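Local coordinates for HEPN domain-containing protein (Thermotoga maritima, PDB 1O3U) that is of unknown function but folds as a compact all-helical HEPN domain, a family often linked to nucleotide or nucleic acid handling, at residues I76-L87 with R116-F127. Sequence-based numbering, arbitrary orientation.
Sequences IPEELMDHALEL and RLVNYAEKIIRF
H83 and Y120 lie flat on each other where the two helices come close. The rings form an offset stack, planes 4° apart and centroids 3.8 Å apart. H83 CB adds a CH-pi contact over the same Y120 face. K123 approaches the imidazole at its edge: NZ donates to H83 NE2 in the ring plane, at 3.0 Å. The same NZ bonds the anti lone pair of E79 OE2 at 2.7 Å, a salt bridge. K123 gets there with CG anti to the backbone N (chi1 -152°) and an extended chain.

Packing is tight on the buried side. L87 is a knob among L117, Y120, A121 and I124, its CD1 3.7 Å from I124 CD1. A84 also touches helix 63-70, and L87 touches helix 32-54. At the partly exposed end, L80 CD1 presses over one face of F127, 3.6 Å from the ring centroid, while P77 and I76 touch that ring obliquely.

The solvent side is looser and polar. The E79–K123 bridge lies here. R116 NH1 makes a salt bridge to E86 OE1 at 3.2 Å, near the guanidinium plane but tilted from the carboxylate plane. It also donates to Y120 OH. With an alanine in place of Y120, H83 is likely to lose its stacking partner and R116 NH1 its hydroxyl acceptor.

Segments 78-87 and 116-127 approach to 9.6 Å at their axes, their directions 133° apart. Short helix 78-88 thus packs across long helix 104-132 of the HEPN helical bundle.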
ATOM      1  N   ILE A  76     -15.532  -7.376 -17.807  1.00 13.39           N
ATOM      2  CA  ILE A  76     -14.088  -7.275 -17.574  1.00 14.22           C
ATOM      3  C   ILE A  76     -13.357  -8.075 -18.641  1.00 14.64           C
ATOM      4  O   ILE A  76     -13.514  -9.315 -18.718  1.00 13.83           O
ATOM      5  CB  ILE A  76     -13.687  -7.859 -16.214  1.00 14.73           C
ATOM      6  CG1 ILE A  76     -14.472  -7.210 -15.058  1.00 14.14           C
ATOM      7  CG2 ILE A  76     -12.157  -7.773 -16.048  1.00 16.06           C
ATOM      8  CD1 ILE A  76     -14.410  -5.697 -14.983  1.00 17.16           C
ATOM      9  N   PRO A  77     -12.532  -7.403 -19.430  1.00 15.46           N
ATOM     10  CA  PRO A  77     -11.799  -8.099 -20.479  1.00 16.32           C
ATOM     11  C   PRO A  77     -10.950  -9.234 -19.899  1.00 16.36           C
ATOM     12  O   PRO A  77     -10.396  -9.133 -18.781  1.00 14.96           O
ATOM     13  CB  PRO A  77     -10.934  -7.009 -21.101  1.00 17.04           C
ATOM     14  CG  PRO A  77     -11.539  -5.717 -20.672  1.00 18.07           C
ATOM     15  CD  PRO A  77     -12.198  -5.964 -19.370  1.00 16.81           C
ATOM     16  N   GLU A  78     -10.894 -10.321 -20.653  1.00 16.79           N
ATOM     17  CA  GLU A  78     -10.171 -11.505 -20.260  1.00 17.98           C
ATOM     18  C   GLU A  78      -8.725 -11.194 -19.975  1.00 16.81           C
ATOM     19  O   GLU A  78      -8.167 -11.722 -19.017  1.00 17.06           O
ATOM     20  CB  GLU A  78     -10.262 -12.565 -21.377  1.00 19.35           C
ATOM     21  CG  GLU A  78      -9.595 -13.879 -21.026  1.00 23.09           C
ATOM     22  CD  GLU A  78      -9.374 -14.748 -22.246  1.00 28.85           C
ATOM     23  OE1 GLU A  78     -10.186 -15.683 -22.438  1.00 31.53           O
ATOM     24  OE2 GLU A  78      -8.402 -14.487 -23.012  1.00 31.74           O
ATOM     25  N   GLU A  79      -8.105 -10.364 -20.807  1.00 16.68           N
ATOM     26  CA  GLU A  79      -6.693 -10.042 -20.622  1.00 16.90           C
ATOM     27  C   GLU A  79      -6.413  -9.325 -19.315  1.00 15.98           C
ATOM     28  O   GLU A  79      -5.343  -9.481 -18.769  1.00 15.64           O
ATOM     29  CB  GLU A  79      -6.138  -9.240 -21.788  1.00 17.76           C
ATOM     30  CG  GLU A  79      -6.395  -7.750 -21.782  1.00 20.14           C
ATOM     31  CD  GLU A  79      -6.050  -7.134 -23.118  1.00 25.01           C
ATOM     32  OE1 GLU A  79      -6.813  -7.426 -24.066  1.00 29.80           O
ATOM     33  OE2 GLU A  79      -5.028  -6.404 -23.228  1.00 23.85           O
ATOM     34  N   LEU A  80      -7.361  -8.525 -18.829  1.00 14.46           N
ATOM     35  CA  LEU A  80      -7.205  -7.892 -17.498  1.00 14.81           C
ATOM     36  C   LEU A  80      -7.298  -8.922 -16.381  1.00 14.31           C
ATOM     37  O   LEU A  80      -6.623  -8.803 -15.400  1.00 12.76           O
ATOM     38  CB  LEU A  80      -8.221  -6.782 -17.283  1.00 14.02           C
ATOM     39  CG  LEU A  80      -8.010  -5.525 -18.125  1.00 16.86           C
ATOM     40  CD1 LEU A  80      -8.988  -4.385 -17.697  1.00 18.29           C
ATOM     41  CD2 LEU A  80      -6.563  -5.039 -18.105  1.00 16.01           C
ATOM     42  N   MET A  81      -8.192  -9.901 -16.499  1.00 14.84           N
ATOM     43  CA  MET A  81      -8.233 -10.978 -15.497  1.00 15.34           C
ATOM     44  C   MET A  81      -6.928 -11.743 -15.524  1.00 14.73           C
ATOM     45  O   MET A  81      -6.407 -12.069 -14.465  1.00 14.96           O
ATOM     46  CB  MET A  81      -9.392 -11.956 -15.725  1.00 15.48           C
ATOM     47  CG  MET A  81      -9.526 -13.037 -14.623  1.00 17.29           C
ATOM     48  SD  MET A  81      -9.643 -12.433 -12.844  1.00 21.11           S
ATOM     49  CE  MET A  81     -10.859 -11.322 -13.130  1.00 21.50           C
ATOM     50  N   ASP A  82      -6.416 -12.034 -16.729  1.00 14.50           N
ATOM     51  CA  ASP A  82      -5.104 -12.668 -16.909  1.00 14.42           C
ATOM     52  C   ASP A  82      -4.003 -11.871 -16.195  1.00 13.74           C
ATOM     53  O   ASP A  82      -3.207 -12.432 -15.463  1.00 13.26           O
ATOM     54  CB  ASP A  82      -4.727 -12.801 -18.395  1.00 14.99           C
ATOM     55  CG  ASP A  82      -5.399 -13.980 -19.087  1.00 19.32           C
ATOM     56  OD1 ASP A  82      -5.171 -14.174 -20.324  1.00 25.11           O
ATOM     57  OD2 ASP A  82      -6.156 -14.772 -18.475  1.00 21.74           O
ATOM     58  N   HIS A  83      -3.965 -10.570 -16.419  1.00 12.38           N
ATOM     59  CA  HIS A  83      -2.964  -9.727 -15.747  1.00 12.98           C
ATOM     60  C   HIS A  83      -3.113  -9.775 -14.230  1.00 12.33           C
ATOM     61  O   HIS A  83      -2.122  -9.799 -13.493  1.00 11.65           O
ATOM     62  CB  HIS A  83      -3.073  -8.267 -16.184  1.00 12.80           C
ATOM     63  CG  HIS A  83      -2.841  -8.029 -17.644  1.00 13.15           C
ATOM     64  ND1 HIS A  83      -2.269  -8.961 -18.480  1.00 14.15           N
ATOM     65  CD2 HIS A  83      -3.087  -6.936 -18.410  1.00 13.03           C
ATOM     66  CE1 HIS A  83      -2.201  -8.471 -19.705  1.00 15.63           C
ATOM     67  NE2 HIS A  83      -2.652  -7.225 -19.682  1.00 15.52           N
ATOM     68  N   ALA A  84      -4.365  -9.767 -13.774  1.00 11.94           N
ATOM     69  CA  ALA A  84      -4.661  -9.770 -12.354  1.00 12.15           C
ATOM     70  C   ALA A  84      -4.106 -11.028 -11.726  1.00 12.14           C
ATOM     71  O   ALA A  84      -3.574 -10.996 -10.641  1.00 11.76           O
ATOM     72  CB  ALA A  84      -6.132  -9.690 -12.112  1.00 12.48           C
ATOM     73  N   LEU A  85      -4.213 -12.132 -12.430  1.00 12.74           N
ATOM     74  CA  LEU A  85      -3.763 -13.401 -11.881  1.00 14.33           C
ATOM     75  C   LEU A  85      -2.252 -13.409 -11.779  1.00 14.74           C
ATOM     76  O   LEU A  85      -1.733 -13.923 -10.809  1.00 15.02           O
ATOM     77  CB  LEU A  85      -4.278 -14.558 -12.707  1.00 14.09           C
ATOM     78  CG  LEU A  85      -5.786 -14.686 -12.459  1.00 15.31           C
ATOM     79  CD1 LEU A  85      -6.474 -15.373 -13.643  1.00 18.96           C
ATOM     80  CD2 LEU A  85      -6.043 -15.422 -11.152  1.00 17.23           C
ATOM     81  N   GLU A  86      -1.567 -12.779 -12.735  1.00 14.93           N
ATOM     82  CA  GLU A  86      -0.122 -12.642 -12.668  1.00 16.49           C
ATOM     83  C   GLU A  86       0.301 -11.751 -11.501  1.00 16.35           C
ATOM     84  O   GLU A  86       1.299 -12.017 -10.828  1.00 16.28           O
ATOM     85  CB  GLU A  86       0.436 -12.072 -13.963  1.00 17.91           C
ATOM     86  CG  GLU A  86       0.239 -12.967 -15.156  1.00 21.34           C
ATOM     87  CD  GLU A  86       1.262 -14.073 -15.223  1.00 26.46           C
ATOM     88  OE1 GLU A  86       2.472 -13.767 -15.233  1.00 30.16           O
ATOM     89  OE2 GLU A  86       0.846 -15.246 -15.269  1.00 32.61           O
ATOM     90  N   LEU A  87      -0.467 -10.702 -11.253  1.00 16.12           N
ATOM     91  CA  LEU A  87      -0.171  -9.771 -10.179  1.00 17.08           C
ATOM     92  C   LEU A  87      -0.410 -10.397  -8.823  1.00 19.59           C
ATOM     93  O   LEU A  87       0.227 -10.022  -7.840  1.00 19.84           O
ATOM     94  CB  LEU A  87      -1.071  -8.556 -10.290  1.00 17.03           C
ATOM     95  CG  LEU A  87      -0.619  -7.503 -11.263  1.00 14.94           C
ATOM     96  CD1 LEU A  87      -1.840  -6.625 -11.635  1.00 16.00           C
ATOM     97  CD2 LEU A  87       0.524  -6.695 -10.598  1.00 16.54           C
ATOM     98  N   ARG A 116       6.636  -5.805 -16.733  1.00  9.95           N
ATOM     99  CA  ARG A 116       5.367  -6.416 -17.093  1.00 10.94           C
ATOM    100  C   ARG A 116       4.304  -6.154 -16.009  1.00 10.18           C
ATOM    101  O   ARG A 116       3.160  -5.729 -16.307  1.00  8.07           O
ATOM    102  CB  ARG A 116       5.600  -7.927 -17.299  1.00 12.07           C
ATOM    103  CG  ARG A 116       4.604  -8.634 -18.045  1.00 15.58           C
ATOM    104  CD  ARG A 116       5.155  -9.849 -18.798  1.00 15.83           C
ATOM    105  NE  ARG A 116       5.827 -10.811 -17.922  1.00 17.78           N
ATOM    106  CZ  ARG A 116       5.197 -11.567 -17.038  1.00 22.01           C
ATOM    107  NH1 ARG A 116       3.889 -11.484 -16.906  1.00 23.16           N
ATOM    108  NH2 ARG A 116       5.878 -12.410 -16.260  1.00 24.68           N
ATOM    109  N   LEU A 117       4.668  -6.440 -14.776  1.00  9.14           N
ATOM    110  CA  LEU A 117       3.720  -6.294 -13.673  1.00  9.74           C
ATOM    111  C   LEU A 117       3.342  -4.821 -13.454  1.00  9.25           C
ATOM    112  O   LEU A 117       2.204  -4.495 -13.112  1.00  8.67           O
ATOM    113  CB  LEU A 117       4.262  -6.935 -12.397  1.00 10.57           C
ATOM    114  CG  LEU A 117       4.524  -8.437 -12.519  1.00 14.29           C
ATOM    115  CD1 LEU A 117       5.096  -8.974 -11.236  1.00 18.75           C
ATOM    116  CD2 LEU A 117       3.248  -9.141 -12.885  1.00 13.53           C
ATOM    117  N   VAL A 118       4.299  -3.924 -13.616  1.00  8.75           N
ATOM    118  CA  VAL A 118       4.020  -2.499 -13.486  1.00  9.95           C
ATOM    119  C   VAL A 118       3.046  -2.092 -14.608  1.00 10.24           C
ATOM    120  O   VAL A 118       2.046  -1.359 -14.380  1.00  8.26           O
ATOM    121  CB  VAL A 118       5.330  -1.677 -13.511  1.00 10.58           C
ATOM    122  CG1 VAL A 118       5.062  -0.216 -13.797  1.00 13.73           C
ATOM    123  CG2 VAL A 118       6.161  -1.865 -12.188  1.00 11.22           C
ATOM    124  N   ASN A 119       3.332  -2.542 -15.834  1.00  8.83           N
ATOM    125  CA  ASN A 119       2.431  -2.254 -16.928  1.00  8.73           C
ATOM    126  C   ASN A 119       1.028  -2.795 -16.689  1.00  7.79           C
ATOM    127  O   ASN A 119       0.050  -2.147 -17.015  1.00  7.30           O
ATOM    128  CB  ASN A 119       2.958  -2.776 -18.256  1.00  8.00           C
ATOM    129  CG  ASN A 119       4.207  -2.057 -18.701  1.00 12.14           C
ATOM    130  OD1 ASN A 119       4.543  -0.962 -18.200  1.00 13.47           O
ATOM    131  ND2 ASN A 119       4.934  -2.682 -19.665  1.00 12.82           N
ATOM    132  N   TYR A 120       0.943  -3.997 -16.150  1.00  7.62           N
ATOM    133  CA  TYR A 120      -0.356  -4.610 -15.860  1.00  7.53           C
ATOM    134  C   TYR A 120      -1.121  -3.756 -14.871  1.00  7.85           C
ATOM    135  O   TYR A 120      -2.312  -3.574 -15.047  1.00  7.10           O
ATOM    136  CB  TYR A 120      -0.225  -6.006 -15.284  1.00  7.72           C
ATOM    137  CG  TYR A 120       0.311  -7.059 -16.225  1.00  8.28           C
ATOM    138  CD1 TYR A 120       0.457  -6.808 -17.575  1.00  7.33           C
ATOM    139  CD2 TYR A 120       0.590  -8.352 -15.757  1.00  9.81           C
ATOM    140  CE1 TYR A 120       0.947  -7.779 -18.432  1.00 10.76           C
ATOM    141  CE2 TYR A 120       1.046  -9.311 -16.592  1.00 10.76           C
ATOM    142  CZ  TYR A 120       1.229  -9.029 -17.935  1.00 10.91           C
ATOM    143  OH  TYR A 120       1.695 -10.005 -18.780  1.00 12.02           O
ATOM    144  N   ALA A 121      -0.452  -3.265 -13.832  1.00  8.42           N
ATOM    145  CA  ALA A 121      -1.126  -2.465 -12.823  1.00  8.92           C
ATOM    146  C   ALA A 121      -1.625  -1.148 -13.451  1.00  9.65           C
ATOM    147  O   ALA A 121      -2.756  -0.723 -13.242  1.00  8.16           O
ATOM    148  CB  ALA A 121      -0.202  -2.172 -11.679  1.00  8.67           C
ATOM    149  N   GLU A 122      -0.764  -0.522 -14.231  1.00  9.19           N
ATOM    150  CA  GLU A 122      -1.146   0.633 -14.988  1.00  9.59           C
ATOM    151  C   GLU A 122      -2.360   0.426 -15.916  1.00  9.02           C
ATOM    152  O   GLU A 122      -3.253   1.276 -15.970  1.00  7.35           O
ATOM    153  CB  GLU A 122       0.047   1.148 -15.771  1.00 10.83           C
ATOM    154  CG  GLU A 122      -0.199   2.489 -16.457  1.00 13.98           C
ATOM    155  CD  GLU A 122       1.120   3.215 -16.706  1.00 19.91           C
ATOM    156  OE1 GLU A 122       2.109   2.545 -17.097  1.00 27.62           O
ATOM    157  OE2 GLU A 122       1.203   4.425 -16.474  1.00 24.22           O
ATOM    158  N   LYS A 123      -2.382  -0.698 -16.629  1.00  8.85           N
ATOM    159  CA  LYS A 123      -3.499  -1.080 -17.443  1.00  8.97           C
ATOM    160  C   LYS A 123      -4.790  -1.182 -16.652  1.00  9.31           C
ATOM    161  O   LYS A 123      -5.832  -0.663 -17.058  1.00  7.94           O
ATOM    162  CB  LYS A 123      -3.146  -2.398 -18.130  1.00 10.24           C
ATOM    163  CG  LYS A 123      -3.768  -2.656 -19.380  1.00 16.10           C
ATOM    164  CD  LYS A 123      -2.867  -3.662 -20.151  1.00 18.54           C
ATOM    165  CE  LYS A 123      -3.381  -3.959 -21.476  1.00 20.34           C
ATOM    166  NZ  LYS A 123      -2.960  -5.308 -21.914  1.00 20.12           N
ATOM    167  N   ILE A 124      -4.718  -1.839 -15.491  1.00  8.52           N
ATOM    168  CA  ILE A 124      -5.871  -1.964 -14.634  1.00  8.47           C
ATOM    169  C   ILE A 124      -6.337  -0.602 -14.117  1.00  8.60           C
ATOM    170  O   ILE A 124      -7.576  -0.305 -14.115  1.00  8.70           O
ATOM    171  CB  ILE A 124      -5.581  -2.978 -13.501  1.00  8.16           C
ATOM    172  CG1 ILE A 124      -5.525  -4.401 -14.081  1.00  8.57           C
ATOM    173  CG2 ILE A 124      -6.653  -2.906 -12.411  1.00  8.88           C
ATOM    174  CD1 ILE A 124      -4.987  -5.483 -13.114  1.00 10.02           C
ATOM    175  N   ILE A 125      -5.389   0.218 -13.658  1.00  7.44           N
ATOM    176  CA  ILE A 125      -5.709   1.582 -13.245  1.00  8.67           C
ATOM    177  C   ILE A 125      -6.460   2.367 -14.351  1.00  8.60           C
ATOM    178  O   ILE A 125      -7.479   2.980 -14.079  1.00  8.65           O
ATOM    179  CB  ILE A 125      -4.470   2.327 -12.800  1.00  8.80           C
ATOM    180  CG1 ILE A 125      -3.954   1.750 -11.491  1.00  9.13           C
ATOM    181  CG2 ILE A 125      -4.750   3.852 -12.739  1.00 10.64           C
ATOM    182  CD1 ILE A 125      -2.508   2.255 -11.133  1.00 11.83           C
ATOM    183  N   ARG A 126      -5.968   2.314 -15.585  1.00  8.67           N
ATOM    184  CA  ARG A 126      -6.545   3.058 -16.699  1.00  9.94           C
ATOM    185  C   ARG A 126      -7.927   2.486 -17.084  1.00  9.46           C
ATOM    186  O   ARG A 126      -8.849   3.233 -17.376  1.00 10.77           O
ATOM    187  CB  ARG A 126      -5.585   3.035 -17.877  1.00  9.45           C
ATOM    188  CG  ARG A 126      -4.308   3.860 -17.615  1.00 10.45           C
ATOM    189  CD  ARG A 126      -3.310   3.820 -18.752  1.00 11.67           C
ATOM    190  NE  ARG A 126      -2.289   4.846 -18.599  1.00 13.47           N
ATOM    191  CZ  ARG A 126      -1.223   4.953 -19.371  1.00 11.93           C
ATOM    192  NH1 ARG A 126      -1.021   4.115 -20.370  1.00 15.14           N
ATOM    193  NH2 ARG A 126      -0.367   5.920 -19.155  1.00 10.60           N
ATOM    194  N   PHE A 127      -8.089   1.177 -16.990  1.00 10.05           N
ATOM    195  CA  PHE A 127      -9.412   0.551 -17.183  1.00  9.16           C
ATOM    196  C   PHE A 127     -10.439   1.036 -16.145  1.00  9.12           C
ATOM    197  O   PHE A 127     -11.615   1.417 -16.481  1.00  9.83           O
ATOM    198  CB  PHE A 127      -9.309  -0.954 -17.087  1.00  8.58           C
ATOM    199  CG  PHE A 127     -10.635  -1.644 -17.233  1.00  9.23           C
ATOM    200  CD1 PHE A 127     -11.193  -1.836 -18.458  1.00 12.43           C
ATOM    201  CD2 PHE A 127     -11.312  -2.104 -16.107  1.00 14.28           C
ATOM    202  CE1 PHE A 127     -12.426  -2.506 -18.577  1.00 13.94           C
ATOM    203  CE2 PHE A 127     -12.517  -2.749 -16.226  1.00 14.10           C
ATOM    204  CZ  PHE A 127     -13.073  -2.946 -17.455  1.00 14.45           C
TER